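PDB 6PIR: effector protein MavE, which acts as a virulence effector needed for endoplasmic reticulum-mediated remodelling of the Legionella-containing vacuole, evasion of lysosomes and replication inside host cells. Local coordinates for residues T4-N9 against T88-S93; E19-V24 against I69-A74. One frame throughout, in Å; residues are numbered along the deposited sequence.

Interaction 1: residues T4-N9 against T88-S93; sequences TRFERN and TEQIQS
F6 and Q90 illustrate how one aromatic ring can pin the start of a helix to a neighbour with little polar help. The tight part is the F6 ring. Its CG lies anti to the backbone N (chi1 -173°), which carries the ring across to helix 85-106. The aliphatic stem of Q90 covers one face, with CB 4.0 Å from the ring centroid in a CH-pi contact, and Q90 CG comes to 3.4 Å from F6 CD2. At the far end of the ring, F6 CZ meets I91 CG1 at 3.7 Å, while F6 CE2 approaches the backbone N of I91. The bent Q90 chain then folds its amide back over the root of the phenylalanine, placing NE2 3.6 Å from F6 CB with the amide and ring planes 36° apart. Y80 also meets the F6 ring, and it touches I91 as well.

The looser side lies by the Q90 amide, where a water accepts from F6 N (3.3 Å) and, weakly, from Q90 NE2. Away from the interface, within segment 4-9, R8 grips T4 OG1 side-on through NE and NH2. Direct cohesion between the two helices therefore rests mainly on dispersion and CH-pi packing, with backbone polar atoms of helix 85-106 also against the ring and one water, weakly held by Q90, at the edge of the contact.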
loop_
_atom_site.group_PDB
_atom_site.type_symbol
_atom_site.label_atom_id
_atom_site.label_comp_id
_atom_site.label_asym_id
_atom_site.label_seq_id
_atom_site.Cartn_x
_atom_site.Cartn_y
_atom_site.Cartn_z
ATOM N N THR A 4 6.713 13.779 -11.031
ATOM C CA THR A 4 6.586 12.638 -10.122
ATOM C C THR A 4 5.730 12.925 -8.897
ATOM O O THR A 4 5.479 12.006 -8.099
ATOM C CB THR A 4 7.956 12.191 -9.628
ATOM O OG1 THR A 4 8.555 13.294 -8.955
ATOM C CG2 THR A 4 8.814 11.758 -10.771
ATOM N N ARG A 5 5.282 14.162 -8.720
ATOM C CA ARG A 5 4.615 14.525 -7.479
ATOM C C ARG A 5 3.305 13.759 -7.291
ATOM O O ARG A 5 2.934 13.422 -6.153
ATOM C CB ARG A 5 4.384 16.022 -7.422
ATOM C CG ARG A 5 4.087 16.471 -6.028
ATOM C CD ARG A 5 3.951 17.968 -5.962
ATOM N NE ARG A 5 3.951 18.433 -4.579
ATOM N N PHE A 6 2.563 13.507 -8.376
ATOM C CA PHE A 6 1.333 12.733 -8.186
ATOM C C PHE A 6 1.653 11.388 -7.562
ATOM O O PHE A 6 0.983 10.953 -6.612
ATOM C CB PHE A 6 0.549 12.512 -9.477
ATOM C CG PHE A 6 -0.809 11.852 -9.233
ATOM C CD1 PHE A 6 -1.893 12.609 -8.802
ATOM C CD2 PHE A 6 -0.976 10.468 -9.384
ATOM C CE1 PHE A 6 -3.135 11.999 -8.547
ATOM C CE2 PHE A 6 -2.201 9.863 -9.143
ATOM C CZ PHE A 6 -3.278 10.627 -8.726
ATOM N N GLU A 7 2.635 10.679 -8.124
ATOM C CA GLU A 7 2.891 9.355 -7.591
ATOM C C GLU A 7 3.467 9.445 -6.184
ATOM O O GLU A 7 3.153 8.599 -5.347
ATOM C CB GLU A 7 3.767 8.523 -8.533
ATOM C CG GLU A 7 5.092 9.164 -8.956
ATOM C CD GLU A 7 6.284 8.718 -8.130
ATOM O OE1 GLU A 7 6.120 8.023 -7.077
ATOM O OE2 GLU A 7 7.410 9.116 -8.550
ATOM N N ARG A 8 4.253 10.486 -5.877
ATOM C CA ARG A 8 4.792 10.604 -4.521
ATOM C C ARG A 8 3.690 10.848 -3.482
ATOM O O ARG A 8 3.720 10.273 -2.385
ATOM C CB ARG A 8 5.878 11.680 -4.482
ATOM C CG ARG A 8 7.211 11.096 -4.927
ATOM C CD ARG A 8 8.337 12.082 -4.921
ATOM N NE ARG A 8 8.246 12.976 -6.058
ATOM C CZ ARG A 8 8.096 14.285 -5.943
ATOM N NH1 ARG A 8 8.039 14.816 -4.723
ATOM N NH2 ARG A 8 8.046 15.050 -7.042
ATOM N N ASN A 9 2.721 11.708 -3.797
ATOM C CA ASN A 9 1.611 11.935 -2.876
ATOM C C ASN A 9 0.750 10.689 -2.734
ATOM O O ASN A 9 0.298 10.364 -1.626
ATOM C CB ASN A 9 0.765 13.113 -3.344
ATOM C CG ASN A 9 0.727 14.226 -2.328
ATOM O OD1 ASN A 9 -0.156 14.270 -1.470
ATOM N ND2 ASN A 9 1.676 15.137 -2.424
ATOM N N THR A 88 -6.942 9.168 -14.389
ATOM C CA THR A 88 -7.014 7.707 -14.325
ATOM C C THR A 88 -5.682 7.061 -14.734
ATOM O O THR A 88 -5.246 6.084 -14.119
ATOM C CB THR A 88 -8.170 7.180 -15.183
ATOM O OG1 THR A 88 -7.899 7.400 -16.569
ATOM C CG2 THR A 88 -9.452 7.887 -14.826
ATOM N N GLU A 89 -5.024 7.589 -15.765
ATOM C CA GLU A 89 -3.709 7.077 -16.146
ATOM C C GLU A 89 -2.653 7.409 -15.086
ATOM O O GLU A 89 -1.725 6.622 -14.870
ATOM C CB GLU A 89 -3.316 7.610 -17.530
ATOM C CG GLU A 89 -4.076 6.917 -18.678
ATOM C CD GLU A 89 -4.339 7.831 -19.868
ATOM O OE1 GLU A 89 -3.732 8.917 -19.932
ATOM O OE2 GLU A 89 -5.182 7.473 -20.725
ATOM N N GLN A 90 -2.780 8.566 -14.424
ATOM C CA GLN A 90 -1.893 8.944 -13.329
ATOM C C GLN A 90 -2.076 8.008 -12.142
ATOM O O GLN A 90 -1.105 7.547 -11.545
ATOM C CB GLN A 90 -2.229 10.371 -12.902
ATOM C CG GLN A 90 -1.080 11.273 -12.644
ATOM C CD GLN A 90 -1.408 12.730 -12.958
ATOM O OE1 GLN A 90 -2.526 13.060 -13.347
ATOM N NE2 GLN A 90 -0.432 13.601 -12.781
ATOM N N ILE A 91 -3.325 7.690 -11.820
ATOM C CA ILE A 91 -3.593 6.738 -10.768
ATOM C C ILE A 91 -3.035 5.391 -11.160
ATOM O O ILE A 91 -2.432 4.701 -10.336
ATOM C CB ILE A 91 -5.111 6.658 -10.485
ATOM C CG1 ILE A 91 -5.599 7.946 -9.829
ATOM C CG2 ILE A 91 -5.428 5.456 -9.595
ATOM C CD1 ILE A 91 -7.106 7.998 -9.688
ATOM N N GLN A 92 -3.202 5.007 -12.434
ATOM C CA GLN A 92 -2.726 3.707 -12.885
ATOM C C GLN A 92 -1.216 3.607 -12.720
ATOM O O GLN A 92 -0.701 2.591 -12.241
ATOM C CB GLN A 92 -3.119 3.470 -14.343
ATOM N N SER A 93 -0.496 4.661 -13.100
ATOM C CA SER A 93 0.957 4.659 -12.972
ATOM C C SER A 93 1.410 4.741 -11.522
ATOM O O SER A 93 2.357 4.062 -11.149
ATOM C CB SER A 93 1.577 5.787 -13.778
ATOM O OG SER A 93 2.760 5.291 -14.381
HETATM O O HOH W 1 2.541 14.634 -11.433
#

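Interaction 2: residues E19-V24 against I69-A74; sequences ETILSV and IAEAIA
The carboxylate of E71, the flat group of this contact, meets I21 through one oxygen instead of being stacked face-on: OE1 lies 3.7 Å from I21 CD1 and 3.7 Å from I21 CG2, so two methyls of one side chain touch it. The other oxygen, OE2, is hydrogen-bonded to H33 ND1; one oxygen is thus hydrogen-bonded while the other lies against methyl groups. The bond to the H33 imidazole probably helps to offset the cost of burying a carboxylate here.

I21 reaches helix 59-77 because its CG1 stands anti to the carbonyl carbon (chi1 -64°) and the chain runs on extended to CD1. This methyl also packs on E71 CB, at 3.7 Å, and stops 4.1 Å from the backbone N of A72. The E71 chain, bent at chi2, crosses I21 obliquely. A type I turn runs from I21 to V24, and S23 OG donates to E19 O over 2.6 Å, tying the turn back to the preceding turn of helix 5-21.

In this all-helical fold, the contact joins the end of helix 5-21 to helix 59-77. Helix 26-36 adjoins both partners, with D29 beside I21 and with I32 and T36 against E71, while helix 115-134 holds E19 through R127 and S123.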
loop_
_atom_site.group_PDB
_atom_site.type_symbol
_atom_site.label_atom_id
_atom_site.label_comp_id
_atom_site.label_asym_id
_atom_site.label_seq_id
_atom_site.Cartn_x
_atom_site.Cartn_y
_atom_site.Cartn_z
ATOM N N GLU A 19 -0.233 1.604 6.984
ATOM C CA GLU A 19 0.198 1.559 8.381
ATOM C C GLU A 19 -1.001 1.532 9.322
ATOM O O GLU A 19 -0.976 0.841 10.347
ATOM C CB GLU A 19 1.085 2.762 8.714
ATOM C CG GLU A 19 2.451 2.747 8.067
ATOM C CD GLU A 19 3.062 4.160 8.030
ATOM O OE1 GLU A 19 2.972 4.840 9.069
ATOM O OE2 GLU A 19 3.528 4.604 6.943
ATOM N N THR A 20 -2.036 2.319 9.009
ATOM C CA THR A 20 -3.247 2.354 9.827
ATOM C C THR A 20 -3.912 0.972 9.881
ATOM O O THR A 20 -4.221 0.449 10.965
ATOM C CB THR A 20 -4.187 3.428 9.258
ATOM O OG1 THR A 20 -3.563 4.729 9.315
ATOM C CG2 THR A 20 -5.523 3.504 10.015
ATOM N N ILE A 21 -4.079 0.338 8.719
ATOM C CA ILE A 21 -4.707 -0.976 8.652
ATOM C C ILE A 21 -3.865 -1.986 9.422
ATOM O O ILE A 21 -4.386 -2.787 10.206
ATOM C CB ILE A 21 -4.914 -1.386 7.182
ATOM C CG1 ILE A 21 -5.899 -0.422 6.514
ATOM C CG2 ILE A 21 -5.459 -2.840 7.077
ATOM C CD1 ILE A 21 -5.938 -0.554 4.984
ATOM N N LEU A 22 -2.542 -1.905 9.283
ATOM C CA LEU A 22 -1.678 -2.821 10.020
ATOM C C LEU A 22 -1.553 -2.463 11.501
ATOM O O LEU A 22 -0.899 -3.189 12.250
ATOM C CB LEU A 22 -0.292 -2.855 9.361
ATOM C CG LEU A 22 -0.370 -3.401 7.930
ATOM C CD1 LEU A 22 0.996 -3.386 7.240
ATOM C CD2 LEU A 22 -1.026 -4.807 7.915
ATOM N N SER A 23 -2.131 -1.361 11.942
ATOM C CA SER A 23 -2.019 -0.962 13.336
ATOM C C SER A 23 -3.246 -1.288 14.175
ATOM O O SER A 23 -3.252 -0.976 15.372
ATOM C CB SER A 23 -1.721 0.523 13.428
ATOM O OG SER A 23 -0.435 0.805 12.904
ATOM N N VAL A 24 -4.299 -1.854 13.587
ATOM C CA VAL A 24 -5.539 -2.140 14.314
ATOM C C VAL A 24 -5.839 -3.632 14.241
ATOM O O VAL A 24 -5.247 -4.379 13.453
ATOM C CB VAL A 24 -6.715 -1.315 13.782
ATOM C CG1 VAL A 24 -6.407 0.206 13.914
ATOM C CG2 VAL A 24 -6.967 -1.677 12.326
ATOM N N ILE A 69 -2.888 -3.557 1.327
ATOM C CA ILE A 69 -2.484 -2.767 0.164
ATOM C C ILE A 69 -3.689 -2.464 -0.727
ATOM O O ILE A 69 -3.847 -1.342 -1.216
ATOM C CB ILE A 69 -1.384 -3.483 -0.633
ATOM C CG1 ILE A 69 -0.042 -3.459 0.119
ATOM C CG2 ILE A 69 -1.213 -2.817 -1.997
ATOM C CD1 ILE A 69 0.662 -2.092 0.156
ATOM N N ALA A 70 -4.495 -3.492 -1.038
ATOM C CA ALA A 70 -5.646 -3.280 -1.913
ATOM C C ALA A 70 -6.617 -2.285 -1.290
ATOM O O ALA A 70 -7.142 -1.402 -1.988
ATOM C CB ALA A 70 -6.336 -4.609 -2.240
ATOM N N GLU A 71 -6.792 -2.358 0.034
ATOM C CA GLU A 71 -7.677 -1.432 0.731
ATOM C C GLU A 71 -7.105 -0.033 0.715
ATOM O O GLU A 71 -7.850 0.939 0.564
ATOM C CB GLU A 71 -7.904 -1.895 2.168
ATOM C CG GLU A 71 -8.809 -3.138 2.243
ATOM C CD GLU A 71 -8.498 -4.052 3.421
ATOM O OE1 GLU A 71 -7.858 -3.633 4.403
ATOM O OE2 GLU A 71 -8.905 -5.217 3.375
ATOM N N ALA A 72 -5.792 0.080 0.889
ATOM C CA ALA A 72 -5.136 1.373 0.848
ATOM C C ALA A 72 -5.312 2.024 -0.515
ATOM O O ALA A 72 -5.671 3.201 -0.604
ATOM C CB ALA A 72 -3.645 1.214 1.176
ATOM N N ILE A 73 -5.099 1.261 -1.589
ATOM C CA ILE A 73 -5.271 1.801 -2.943
ATOM C C ILE A 73 -6.713 2.258 -3.159
ATOM O O ILE A 73 -6.963 3.338 -3.707
ATOM C CB ILE A 73 -4.844 0.763 -3.995
ATOM C CG1 ILE A 73 -3.356 0.479 -3.901
ATOM C CG2 ILE A 73 -5.237 1.200 -5.402
ATOM C CD1 ILE A 73 -2.935 -0.732 -4.664
ATOM N N ALA A 74 -7.682 1.427 -2.752
ATOM C CA ALA A 74 -9.091 1.787 -2.849
ATOM C C ALA A 74 -9.374 3.101 -2.136
ATOM O O ALA A 74 -10.033 3.991 -2.694
ATOM C CB ALA A 74 -9.941 0.658 -2.240
#

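Helix 5-21 serves both contacts, offering F6 near its beginning to helix 85-106 in interaction 1 and I21 at its end to helix 59-77 in interaction 2. Their centres lie 18 Å apart, and the nearest atoms, about 6 Å apart, do not touch. The two partner helices are consecutive, and I73 links them by packing on R95, L98 and L99. Interaction 2 is the deeper, its centre about 7 Å from that of the chain against about 14 Å for interaction 1. It is close to the assigned NPxY motif, whose Y45 touches A70 and I73 of the same segment, though not the contact itself. Both lie in a helical piece of MavE; the whole protein also has a C-terminal transmembrane helix.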